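Acyl-ACP thioesterase (Bacteroides thetaiotaomicron, PDB 2ESS) probably hydrolyses the thioester of fatty acyl-[acyl carrier protein], releasing free fatty acids, with a double hotdog fold. Local coordinates at residues N57-S63 / V113-L119; P159-A165 / G213-F219; H175-Y181 / Y206-Y211; Y181-L186 / V240-V245. All coordinates share one frame; numbering follows the deposited sequence.

Contact 1 of 4, residues N57-S63 / V113-L119; sequences NYTWVLS and VWAMINL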
# COMPACT_ATOMS: atom_id res chain seq x y z
N ASN A 57 -18.43 -1.90 -24.31
CA ASN A 57 -17.80 -0.59 -24.55
C ASN A 57 -18.14 0.48 -23.53
O ASN A 57 -18.12 1.68 -23.86
CB ASN A 57 -18.03 -0.03 -25.97
CG ASN A 57 -16.79 0.67 -26.52
OD1 ASN A 57 -15.67 0.39 -26.10
ND2 ASN A 57 -17.00 1.57 -27.48
N TYR A 58 -18.47 0.05 -22.32
CA TYR A 58 -18.66 0.94 -21.18
C TYR A 58 -17.62 0.67 -20.14
O TYR A 58 -16.92 -0.37 -20.17
CB TYR A 58 -20.04 0.76 -20.59
CG TYR A 58 -21.09 1.14 -21.56
CD1 TYR A 58 -21.40 2.47 -21.76
CD2 TYR A 58 -21.74 0.18 -22.31
CE1 TYR A 58 -22.35 2.85 -22.68
CE2 TYR A 58 -22.68 0.55 -23.25
CZ TYR A 58 -22.99 1.88 -23.42
OH TYR A 58 -23.93 2.27 -24.33
N THR A 59 -17.48 1.61 -19.19
CA THR A 59 -16.72 1.33 -17.99
C THR A 59 -17.29 2.13 -16.82
O THR A 59 -18.15 2.97 -17.01
CB THR A 59 -15.19 1.59 -18.12
OG1 THR A 59 -14.51 0.92 -17.07
CG2 THR A 59 -14.86 3.12 -18.05
N TRP A 60 -16.84 1.80 -15.62
CA TRP A 60 -17.20 2.51 -14.40
C TRP A 60 -16.11 3.49 -14.04
O TRP A 60 -14.93 3.17 -14.19
CB TRP A 60 -17.29 1.52 -13.24
CG TRP A 60 -18.43 0.56 -13.31
CD1 TRP A 60 -18.34 -0.80 -13.41
CD2 TRP A 60 -19.82 0.86 -13.19
NE1 TRP A 60 -19.59 -1.36 -13.39
CE2 TRP A 60 -20.52 -0.37 -13.22
CE3 TRP A 60 -20.55 2.04 -13.01
CZ2 TRP A 60 -21.91 -0.44 -13.16
CZ3 TRP A 60 -21.93 1.97 -12.93
CH2 TRP A 60 -22.60 0.74 -13.02
N VAL A 61 -16.51 4.69 -13.59
CA VAL A 61 -15.55 5.65 -13.05
C VAL A 61 -16.04 6.16 -11.71
O VAL A 61 -17.19 6.50 -11.55
CB VAL A 61 -15.27 6.84 -14.01
CG1 VAL A 61 -14.45 6.36 -15.21
CG2 VAL A 61 -16.55 7.51 -14.48
N LEU A 62 -15.13 6.19 -10.74
CA LEU A 62 -15.41 6.65 -9.40
C LEU A 62 -15.43 8.17 -9.42
O LEU A 62 -14.43 8.80 -9.78
CB LEU A 62 -14.33 6.19 -8.42
CG LEU A 62 -14.46 6.63 -6.95
CD1 LEU A 62 -15.78 6.13 -6.33
CD2 LEU A 62 -13.23 6.10 -6.16
N SER A 63 -16.54 8.73 -8.95
CA SER A 63 -16.76 10.17 -8.94
C SER A 63 -16.59 10.75 -7.53
O SER A 63 -15.94 11.77 -7.36
CB SER A 63 -18.16 10.50 -9.47
OG SER A 63 -18.36 9.93 -10.74
N VAL A 113 -19.96 6.99 -5.32
CA VAL A 113 -20.82 7.37 -6.45
C VAL A 113 -19.98 7.12 -7.70
O VAL A 113 -18.83 7.57 -7.79
CB VAL A 113 -21.30 8.84 -6.40
CG1 VAL A 113 -22.14 9.22 -7.68
CG2 VAL A 113 -22.04 9.14 -5.05
N TRP A 114 -20.52 6.33 -8.60
CA TRP A 114 -19.80 5.84 -9.78
C TRP A 114 -20.56 6.24 -11.02
O TRP A 114 -21.77 6.04 -11.09
CB TRP A 114 -19.70 4.30 -9.76
CG TRP A 114 -18.99 3.77 -8.56
CD1 TRP A 114 -19.48 3.65 -7.29
CD2 TRP A 114 -17.65 3.31 -8.53
NE1 TRP A 114 -18.51 3.17 -6.49
CE2 TRP A 114 -17.39 2.93 -7.21
CE3 TRP A 114 -16.66 3.15 -9.50
CZ2 TRP A 114 -16.16 2.39 -6.83
CZ3 TRP A 114 -15.43 2.65 -9.11
CH2 TRP A 114 -15.20 2.28 -7.79
N ALA A 115 -19.86 6.75 -12.04
CA ALA A 115 -20.50 7.02 -13.33
C ALA A 115 -20.24 5.83 -14.26
O ALA A 115 -19.26 5.14 -14.11
CB ALA A 115 -19.97 8.31 -13.97
N MSE A 116 -21.13 5.59 -15.20
CA MSE A 116 -20.85 4.68 -16.32
C MSE A 116 -20.65 5.48 -17.59
O MSE A 116 -21.50 6.27 -17.94
CB MSE A 116 -21.98 3.70 -16.53
CG MSE A 116 -21.76 2.92 -17.81
SE MSE A 116 -22.85 1.36 -17.95
CE MSE A 116 -24.40 1.84 -16.37
N ILE A 117 -19.53 5.29 -18.27
CA ILE A 117 -19.25 6.07 -19.48
C ILE A 117 -18.96 5.16 -20.65
O ILE A 117 -18.39 4.06 -20.49
CB ILE A 117 -18.06 7.07 -19.29
CG1 ILE A 117 -16.73 6.35 -19.14
CG2 ILE A 117 -18.26 7.97 -18.06
CD1 ILE A 117 -15.57 7.21 -19.57
N ASN A 118 -19.37 5.62 -21.83
CA ASN A 118 -19.03 4.97 -23.08
C ASN A 118 -17.55 5.17 -23.35
O ASN A 118 -17.03 6.29 -23.23
CB ASN A 118 -19.88 5.54 -24.21
CG ASN A 118 -19.63 4.85 -25.52
OD1 ASN A 118 -18.60 5.05 -26.13
ND2 ASN A 118 -20.56 4.03 -25.94
N LEU A 119 -16.84 4.10 -23.69
CA LEU A 119 -15.38 4.20 -23.90
C LEU A 119 -14.94 4.83 -25.25
O LEU A 119 -13.78 5.23 -25.40
CB LEU A 119 -14.74 2.83 -23.77
CG LEU A 119 -14.73 2.15 -22.41
CD1 LEU A 119 -14.14 0.71 -22.59
CD2 LEU A 119 -13.94 2.94 -21.34
O HOH W 1 -19.99 2.00 -28.10
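Leu62 lays its CD1 methyl over one face of the Trp114 indole, 3.9 Å from the centroid of the six-membered ring and displaced toward the rim. Leu62 CG lies anti to its backbone N (chi1 178°), which carries CD1 over the indole. Next on this face come Trp60 and selenomethionine Met116: SE stands above the Trp60 six-membered ring at a distance, 5.2 Å from its centroid, and meets the Tyr58 ring obliquely, giving two Met-aromatic contacts. Strands 58-63 and 113-118 are antiparallel neighbours in the N-terminal hotdog domain, and helices 28-45 and 50-55 pack on this same face. Replacing Trp114 by an alanine would probably leave Leu62 CD1 without its aromatic platform and open a gap beside Leu36 of helix 28-45. On the other face, Thr59 CG2 is pressed unusually close to Leu119 CD2, 3.4 Å away. Backbone bonds pair Thr59 with Ile117 and Val61 with Ala115. At the Asn57 end Leu119 N donates to Asn57 O, 2.7 Å and nearly straight at 175°, and one water accepts from both Asn57 ND2 and Asn118 ND2. Asn57 ND2 also bonds Asn120 OD1, while Asn118 OD1 accepts from Asn120 N and Thr121 N.

Contact 2 of 4, residues P159-A165 / G213-F219; sequences PVATLTA and GDELSFF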
# COMPACT_ATOMS: atom_id res chain seq x y z
N PRO A 159 -1.27 28.16 -3.19
CA PRO A 159 -0.93 26.78 -2.87
C PRO A 159 -0.08 26.67 -1.62
O PRO A 159 0.76 27.54 -1.36
CB PRO A 159 -0.15 26.30 -4.10
CG PRO A 159 0.44 27.53 -4.67
CD PRO A 159 -0.50 28.68 -4.34
N VAL A 160 -0.33 25.61 -0.87
CA VAL A 160 0.32 25.31 0.40
C VAL A 160 1.42 24.27 0.20
O VAL A 160 2.28 24.13 1.03
CB VAL A 160 -0.68 24.75 1.45
CG1 VAL A 160 -1.78 25.76 1.74
CG2 VAL A 160 -1.28 23.42 1.01
N ALA A 161 1.37 23.53 -0.90
CA ALA A 161 2.37 22.53 -1.18
C ALA A 161 2.33 22.16 -2.67
O ALA A 161 1.33 22.42 -3.35
CB ALA A 161 2.15 21.31 -0.32
N THR A 162 3.45 21.62 -3.16
CA THR A 162 3.56 21.13 -4.54
C THR A 162 4.30 19.80 -4.56
O THR A 162 5.16 19.53 -3.71
CB THR A 162 4.31 22.11 -5.46
OG1 THR A 162 5.52 22.53 -4.81
CG2 THR A 162 3.46 23.33 -5.79
N LEU A 163 3.98 18.96 -5.54
CA LEU A 163 4.51 17.62 -5.61
C LEU A 163 4.47 17.19 -7.05
O LEU A 163 3.46 17.42 -7.70
CB LEU A 163 3.57 16.73 -4.80
CG LEU A 163 3.94 15.30 -4.51
CD1 LEU A 163 5.26 15.27 -3.72
CD2 LEU A 163 2.80 14.75 -3.71
N THR A 164 5.52 16.57 -7.55
CA THR A 164 5.49 15.96 -8.89
C THR A 164 5.00 14.51 -8.84
O THR A 164 5.45 13.74 -7.98
CB THR A 164 6.90 16.03 -9.55
OG1 THR A 164 7.36 17.38 -9.51
CG2 THR A 164 6.85 15.59 -10.97
N ALA A 165 4.09 14.13 -9.75
CA ALA A 165 3.66 12.73 -9.89
C ALA A 165 4.81 11.80 -10.29
O ALA A 165 5.52 12.03 -11.27
CB ALA A 165 2.47 12.61 -10.90
N GLY A 213 4.91 12.88 -14.07
CA GLY A 213 5.58 14.14 -14.34
C GLY A 213 4.75 15.41 -14.13
O GLY A 213 5.34 16.50 -14.10
N ASP A 214 3.43 15.30 -13.99
CA ASP A 214 2.60 16.47 -13.72
C ASP A 214 2.93 17.07 -12.34
O ASP A 214 3.22 16.33 -11.41
CB ASP A 214 1.11 16.12 -13.78
CG ASP A 214 0.58 15.87 -15.21
OD1 ASP A 214 1.23 16.26 -16.22
OD2 ASP A 214 -0.51 15.27 -15.30
N GLU A 215 2.92 18.39 -12.23
CA GLU A 215 3.10 19.08 -10.96
C GLU A 215 1.73 19.27 -10.33
O GLU A 215 0.86 19.95 -10.86
CB GLU A 215 3.76 20.45 -11.17
CG GLU A 215 3.83 21.34 -9.91
CD GLU A 215 3.85 22.86 -10.24
OE1 GLU A 215 2.80 23.42 -10.72
OE2 GLU A 215 4.92 23.48 -10.01
N LEU A 216 1.53 18.64 -9.19
CA LEU A 216 0.32 18.79 -8.45
C LEU A 216 0.52 19.88 -7.40
O LEU A 216 1.50 19.87 -6.66
CB LEU A 216 -0.01 17.48 -7.80
CG LEU A 216 -0.21 16.32 -8.78
CD1 LEU A 216 -0.41 15.09 -7.98
CD2 LEU A 216 -1.35 16.55 -9.73
N SER A 217 -0.37 20.85 -7.38
CA SER A 217 -0.39 21.89 -6.34
C SER A 217 -1.66 21.69 -5.47
O SER A 217 -2.71 21.24 -5.95
CB SER A 217 -0.32 23.28 -6.95
OG SER A 217 -1.10 23.37 -8.11
N PHE A 218 -1.50 22.02 -4.19
CA PHE A 218 -2.50 21.75 -3.18
C PHE A 218 -2.94 23.05 -2.56
O PHE A 218 -2.11 23.83 -2.14
CB PHE A 218 -1.92 20.85 -2.08
CG PHE A 218 -1.56 19.49 -2.57
CD1 PHE A 218 -0.44 19.28 -3.33
CD2 PHE A 218 -2.36 18.41 -2.29
CE1 PHE A 218 -0.13 18.02 -3.81
CE2 PHE A 218 -2.04 17.18 -2.75
CZ PHE A 218 -0.92 16.99 -3.52
N PHE A 219 -4.25 23.26 -2.53
CA PHE A 219 -4.84 24.46 -1.95
C PHE A 219 -5.77 24.02 -0.85
O PHE A 219 -6.42 22.98 -0.95
CB PHE A 219 -5.65 25.21 -3.00
CG PHE A 219 -4.88 25.51 -4.22
CD1 PHE A 219 -4.60 24.51 -5.14
CD2 PHE A 219 -4.42 26.79 -4.45
CE1 PHE A 219 -3.87 24.79 -6.28
CE2 PHE A 219 -3.70 27.08 -5.60
CZ PHE A 219 -3.41 26.06 -6.50
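Val160 N donates to Phe218 O at 2.8 Å, and Phe218 N in turn reaches Ala161 O. Further along, Leu163 and Leu216 form an antiparallel hydrogen-bonded pair, Leu216 N to Leu163 O being the shorter bond at 2.7 Å. Ala165 N then donates to Asp214 O, and Gly213 N closes the end on Ala165 O, 3.0 Å away. Gly213 has positive phi, where a CB would jam against the preceding carbonyl. The carboxylate of Asp214 turns away from this pairing: OD2 accepts from Tyr211 N and OD1 from Asn235 ND2. Side chains add apolar contact at the other end, where Pro159 CB sits over one face of the Phe219 ring, 4.2 Å from its centroid. A serine in place of Phe219 would probably strip Pro159 of that ring face and deprive Lys233 of its cation-pi partner. Phe218 brings its ring edge to Leu163 CB, with CE1 4.0 Å away. Strand 161-164 is the outermost strand of the sheet on the C-terminal hotdog side; strand 215-224 lies between it and the antiparallel strand 227-234, and Leu163 and Phe218 both rest on His184 of helix 178-186.

Contact 3 of 4, residues H175-Y181 / Y206-Y211; sequences HVNSIRY and YVAESY. With CA (calcium ion), chain B.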
# COMPACT_ATOMS: atom_id res chain seq x y z
N HIS A 175 -2.44 6.84 -15.00
CA HIS A 175 -2.75 8.03 -14.22
C HIS A 175 -2.51 7.81 -12.73
O HIS A 175 -2.34 6.69 -12.25
CB HIS A 175 -4.16 8.57 -14.51
CG HIS A 175 -5.25 7.56 -14.33
ND1 HIS A 175 -6.15 7.25 -15.33
CD2 HIS A 175 -5.59 6.81 -13.26
CE1 HIS A 175 -6.99 6.33 -14.88
NE2 HIS A 175 -6.67 6.04 -13.64
N VAL A 176 -2.42 8.93 -12.03
CA VAL A 176 -2.28 8.93 -10.61
C VAL A 176 -3.50 8.26 -10.02
O VAL A 176 -4.63 8.62 -10.32
CB VAL A 176 -2.09 10.35 -10.05
CG1 VAL A 176 -2.12 10.32 -8.51
CG2 VAL A 176 -0.83 10.88 -10.54
N ASN A 177 -3.28 7.26 -9.18
CA ASN A 177 -4.38 6.45 -8.73
C ASN A 177 -5.16 7.11 -7.58
O ASN A 177 -4.67 8.04 -6.90
CB ASN A 177 -3.94 4.97 -8.55
CG ASN A 177 -3.36 4.65 -7.20
OD1 ASN A 177 -3.85 5.11 -6.20
ND2 ASN A 177 -2.34 3.77 -7.17
N SER A 178 -6.41 6.68 -7.45
CA SER A 178 -7.35 7.21 -6.47
C SER A 178 -6.82 7.29 -5.05
O SER A 178 -7.07 8.27 -4.32
CB SER A 178 -8.56 6.28 -6.44
OG SER A 178 -9.16 6.21 -7.69
N ILE A 179 -6.08 6.25 -4.65
CA ILE A 179 -5.56 6.11 -3.30
C ILE A 179 -4.35 6.99 -3.06
O ILE A 179 -4.15 7.49 -1.96
CB ILE A 179 -5.20 4.63 -3.02
CG1 ILE A 179 -6.43 3.75 -3.20
CG2 ILE A 179 -4.69 4.44 -1.62
CD1 ILE A 179 -7.65 4.29 -2.51
N ARG A 180 -3.53 7.19 -4.09
CA ARG A 180 -2.37 8.02 -3.95
C ARG A 180 -2.77 9.46 -3.71
O ARG A 180 -2.10 10.14 -2.94
CB ARG A 180 -1.48 7.92 -5.19
CG ARG A 180 -0.80 6.55 -5.29
CD ARG A 180 0.33 6.46 -4.30
NE ARG A 180 0.73 5.08 -4.08
CZ ARG A 180 1.78 4.74 -3.32
NH1 ARG A 180 2.53 5.67 -2.74
NH2 ARG A 180 2.09 3.46 -3.16
N TYR A 181 -3.87 9.92 -4.30
CA TYR A 181 -4.35 11.26 -3.96
C TYR A 181 -4.70 11.41 -2.48
O TYR A 181 -4.44 12.45 -1.90
CB TYR A 181 -5.57 11.63 -4.76
CG TYR A 181 -5.37 11.94 -6.22
CD1 TYR A 181 -4.65 13.07 -6.64
CD2 TYR A 181 -5.96 11.14 -7.19
CE1 TYR A 181 -4.51 13.38 -8.01
CE2 TYR A 181 -5.83 11.45 -8.55
CZ TYR A 181 -5.12 12.57 -8.95
OH TYR A 181 -5.06 12.81 -10.32
N TYR A 206 -13.38 13.18 -7.47
CA TYR A 206 -12.35 12.89 -8.48
C TYR A 206 -12.82 13.60 -9.72
O TYR A 206 -13.85 13.26 -10.30
CB TYR A 206 -12.20 11.38 -8.71
CG TYR A 206 -11.61 10.70 -7.51
CD1 TYR A 206 -10.23 10.77 -7.26
CD2 TYR A 206 -12.41 10.03 -6.61
CE1 TYR A 206 -9.66 10.19 -6.13
CE2 TYR A 206 -11.83 9.43 -5.48
CZ TYR A 206 -10.48 9.50 -5.26
OH TYR A 206 -9.94 8.92 -4.14
N VAL A 207 -12.08 14.63 -10.09
CA VAL A 207 -12.52 15.55 -11.13
C VAL A 207 -11.88 15.26 -12.50
O VAL A 207 -12.55 15.35 -13.52
CB VAL A 207 -12.27 17.00 -10.69
CG1 VAL A 207 -12.79 18.00 -11.75
CG2 VAL A 207 -12.91 17.22 -9.31
N ALA A 208 -10.60 14.96 -12.51
CA ALA A 208 -9.84 14.82 -13.74
C ALA A 208 -8.58 14.05 -13.41
O ALA A 208 -8.27 13.81 -12.23
CB ALA A 208 -9.50 16.15 -14.31
N GLU A 209 -7.85 13.66 -14.46
CA GLU A 209 -6.71 12.77 -14.33
C GLU A 209 -5.42 13.53 -14.33
O GLU A 209 -5.32 14.58 -14.95
CB GLU A 209 -6.69 11.74 -15.47
CG GLU A 209 -7.91 10.88 -15.57
CD GLU A 209 -8.09 9.87 -14.40
OE1 GLU A 209 -7.34 9.92 -13.39
OE2 GLU A 209 -9.00 9.01 -14.49
N SER A 210 -4.43 12.98 -13.63
CA SER A 210 -3.05 13.45 -13.63
C SER A 210 -2.16 12.32 -14.12
O SER A 210 -2.48 11.14 -13.91
CB SER A 210 -2.59 13.81 -12.21
OG SER A 210 -3.35 14.89 -11.73
N TYR A 211 -1.05 12.69 -14.73
CA TYR A 211 -0.12 11.76 -15.35
C TYR A 211 1.27 11.90 -14.73
O TYR A 211 1.58 12.87 -13.99
CB TYR A 211 -0.05 12.06 -16.83
CG TYR A 211 -1.42 12.08 -17.46
CD1 TYR A 211 -2.08 10.91 -17.74
CD2 TYR A 211 -2.07 13.28 -17.72
CE1 TYR A 211 -3.37 10.92 -18.30
CE2 TYR A 211 -3.35 13.31 -18.27
CZ TYR A 211 -3.99 12.13 -18.55
OH TYR A 211 -5.24 12.15 -19.10
CA CA B . -6.92 4.47 -11.97
O HOH W 2 -5.45 10.82 -11.83
O HOH W 3 -7.55 5.05 -9.93
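Chi1 of 55° sets the His175 imidazole between its own backbone N and carbonyl carbon, while Glu209, bent at chi2 (-68°), folds its carboxylate back over that ring. His175 is modelled in two conformers; in this one the two planes are 9° apart and stacked, with Glu209 OE1 3.3 Å above the imidazole and offset toward its rim, a stack that may not hold for the other copy. His175 NE2 is left to bind the calcium ion at 2.3 Å, alongside a water and Asp171. This site lies in the C-terminal hotdog domain, where 175-177 lead into helix 178-186 and Asn177 is the N-cap: its OD1 accepts from Arg180 N and, weakly, from Ile179 N. The loop 206-211 after strand 199-206 is tied to this helix start at several points. Val176 N donates to Ser210 O at 2.9 Å, and Ser210 OG donates to Tyr181 OH. One water gathers the polar groups between them, donating to Val176 O and Glu209 OE1 and accepting from Tyr181 OH and Ser210 N. Tyr206 OH donates to Ser178 O, 2.9 Å away, approaching from well out of the carbonyl plane. Tyr181 CD2 faces the rim of the Tyr206 ring, 4.0 Å from Tyr206 CE1. Val176 CG1 covers the centre of one Tyr181 face. Through Arg180, the helix also reaches Glu183 of the second subunit in a salt bridge.

Contact 4 of 4, residues Y181-L186 / V240-V245; sequences YIEHIL and VCRSKV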
# COMPACT_ATOMS: atom_id res chain seq x y z
N TYR A 181 -3.87 9.92 -4.30
CA TYR A 181 -4.35 11.26 -3.96
C TYR A 181 -4.70 11.41 -2.48
O TYR A 181 -4.44 12.45 -1.90
CB TYR A 181 -5.57 11.63 -4.76
CG TYR A 181 -5.37 11.94 -6.22
CD1 TYR A 181 -4.65 13.07 -6.64
CD2 TYR A 181 -5.96 11.14 -7.19
CE1 TYR A 181 -4.51 13.38 -8.01
CE2 TYR A 181 -5.83 11.45 -8.55
CZ TYR A 181 -5.12 12.57 -8.95
OH TYR A 181 -5.06 12.81 -10.32
N ILE A 182 -5.35 10.39 -1.91
CA ILE A 182 -5.68 10.37 -0.48
C ILE A 182 -4.43 10.51 0.39
O ILE A 182 -4.37 11.39 1.27
CB ILE A 182 -6.44 9.08 -0.09
CG1 ILE A 182 -7.79 9.04 -0.83
CG2 ILE A 182 -6.67 9.02 1.43
CD1 ILE A 182 -8.64 7.77 -0.54
N GLU A 183 -3.42 9.68 0.14
CA GLU A 183 -2.15 9.77 0.85
C GLU A 183 -1.51 11.15 0.78
O GLU A 183 -1.07 11.69 1.79
CB GLU A 183 -1.13 8.77 0.31
CG GLU A 183 -1.44 7.29 0.64
CD GLU A 183 -0.35 6.31 0.11
OE1 GLU A 183 0.77 6.79 -0.24
OE2 GLU A 183 -0.63 5.07 0.06
N HIS A 184 -1.44 11.73 -0.42
CA HIS A 184 -0.81 13.05 -0.55
C HIS A 184 -1.60 14.16 0.20
O HIS A 184 -1.02 15.04 0.77
CB HIS A 184 -0.58 13.41 -2.01
CG HIS A 184 0.38 12.48 -2.71
ND1 HIS A 184 1.64 12.22 -2.22
CD2 HIS A 184 0.24 11.74 -3.83
CE1 HIS A 184 2.24 11.35 -3.02
NE2 HIS A 184 1.42 11.05 -4.01
N ILE A 185 -2.93 14.09 0.18
CA ILE A 185 -3.75 15.08 0.85
C ILE A 185 -3.54 15.00 2.36
O ILE A 185 -3.33 16.03 3.05
CB ILE A 185 -5.25 14.92 0.46
CG1 ILE A 185 -5.45 15.35 -1.00
CG2 ILE A 185 -6.17 15.75 1.36
CD1 ILE A 185 -6.72 14.86 -1.58
N LEU A 186 -3.57 13.77 2.87
CA LEU A 186 -3.41 13.54 4.31
C LEU A 186 -2.02 13.90 4.78
O LEU A 186 -1.87 14.30 5.92
CB LEU A 186 -3.81 12.13 4.72
CG LEU A 186 -5.33 11.90 4.49
CD1 LEU A 186 -5.76 10.55 5.02
CD2 LEU A 186 -6.20 13.02 5.10
N VAL A 240 -7.88 18.56 -10.42
CA VAL A 240 -7.96 17.10 -10.56
C VAL A 240 -8.76 16.41 -9.46
O VAL A 240 -9.40 15.38 -9.71
CB VAL A 240 -6.57 16.43 -10.75
CG1 VAL A 240 -5.95 16.96 -12.07
CG2 VAL A 240 -5.65 16.66 -9.53
N CYS A 241 -8.72 16.93 -8.24
CA CYS A 241 -9.62 16.42 -7.21
C CYS A 241 -9.84 17.45 -6.13
O CYS A 241 -9.10 18.42 -6.04
CB CYS A 241 -9.13 15.11 -6.64
SG CYS A 241 -7.58 15.13 -5.85
N ARG A 242 -10.87 17.21 -5.32
CA ARG A 242 -11.18 17.99 -4.15
C ARG A 242 -11.45 17.00 -3.02
O ARG A 242 -11.79 15.82 -3.28
CB ARG A 242 -12.40 18.92 -4.37
CG ARG A 242 -12.09 20.05 -5.32
CD ARG A 242 -13.24 21.05 -5.52
NE ARG A 242 -14.09 20.49 -6.52
CZ ARG A 242 -14.14 20.87 -7.79
NH1 ARG A 242 -13.43 21.89 -8.27
NH2 ARG A 242 -14.96 20.21 -8.58
N SER A 243 -11.28 17.50 -1.80
CA SER A 243 -11.39 16.71 -0.61
C SER A 243 -11.91 17.54 0.55
O SER A 243 -11.72 18.76 0.60
CB SER A 243 -10.03 16.08 -0.27
OG SER A 243 -10.06 15.33 0.93
N LYS A 244 -12.61 16.85 1.44
CA LYS A 244 -13.03 17.42 2.69
C LYS A 244 -12.56 16.48 3.81
O LYS A 244 -12.71 15.26 3.74
CB LYS A 244 -14.52 17.61 2.69
CG LYS A 244 -15.08 18.34 3.87
CD LYS A 244 -16.60 18.37 3.84
CE LYS A 244 -17.11 19.15 2.65
NZ LYS A 244 -18.54 19.53 2.80
N VAL A 245 -11.95 17.07 4.83
CA VAL A 245 -11.36 16.34 5.96
C VAL A 245 -11.92 16.98 7.21
O VAL A 245 -11.77 18.20 7.42
CB VAL A 245 -9.83 16.41 5.97
CG1 VAL A 245 -9.28 15.37 6.91
CG2 VAL A 245 -9.23 16.19 4.60
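Helix 181-186 lies across strand 240-245 with the local axes 10.3 Å apart at closest and their directions 55° apart, so contact is made through side chains. Cys241 SG sits over one face of the Tyr181 ring, 4.1 Å from its centroid and 28° off the normal, a Cys sulfur-aromatic contact. Chi1 of 61° places SG between the backbone N and carbonyl carbon of Cys241, aimed at the ring atoms CG and CD1 of Tyr181. Val240 comes in beside it, its side chain roughly at right angles to that of Tyr181, with CG2 3.8 Å from Tyr181 CE1. These two consecutive residues can both approach the helix because Val240 and Cys241 form a classic beta bulge opposite Val232. One turn on, Ile185 extends CD1 to Ser243 CB at 3.8 Å; the hydroxyl of Ser243 is bonded to Glu203 O of the adjoining strand. This is the hotdog arrangement itself, a helix held against the concave side of a curved antiparallel sheet. With every touching residue buried and the pairing made of aliphatic carbons, a thiol and a ring face, cohesion here rests on dispersion and shape, while the Tyr181 hydroxyl finds its partner in Ser210.

How the contacts relate
Contact 4 is the buried one, contact 1 lies at the surface, and contacts 2 and 3 fall between. Contacts 1 and 2 are both antiparallel strand pairings in the same sheet, one in each hotdog domain, yet their centres stand 27 Å apart; contact 2 sits at the sheet's outer strand, whereas contact 1 adjoins contact 3 through Ser63 O and Tyr206 N. Contacts 3 and 4 share Tyr181 and helix 178-186: its start carries the calcium ligand, water and polar bonds, its next turn packs apolar side chains on the strand. His184 and Ile185 of that helix also touch Phe218, joining contact 4 to contact 2. Contacts 1 and 2 are tied by backbone bonds with side-chain packing on each face.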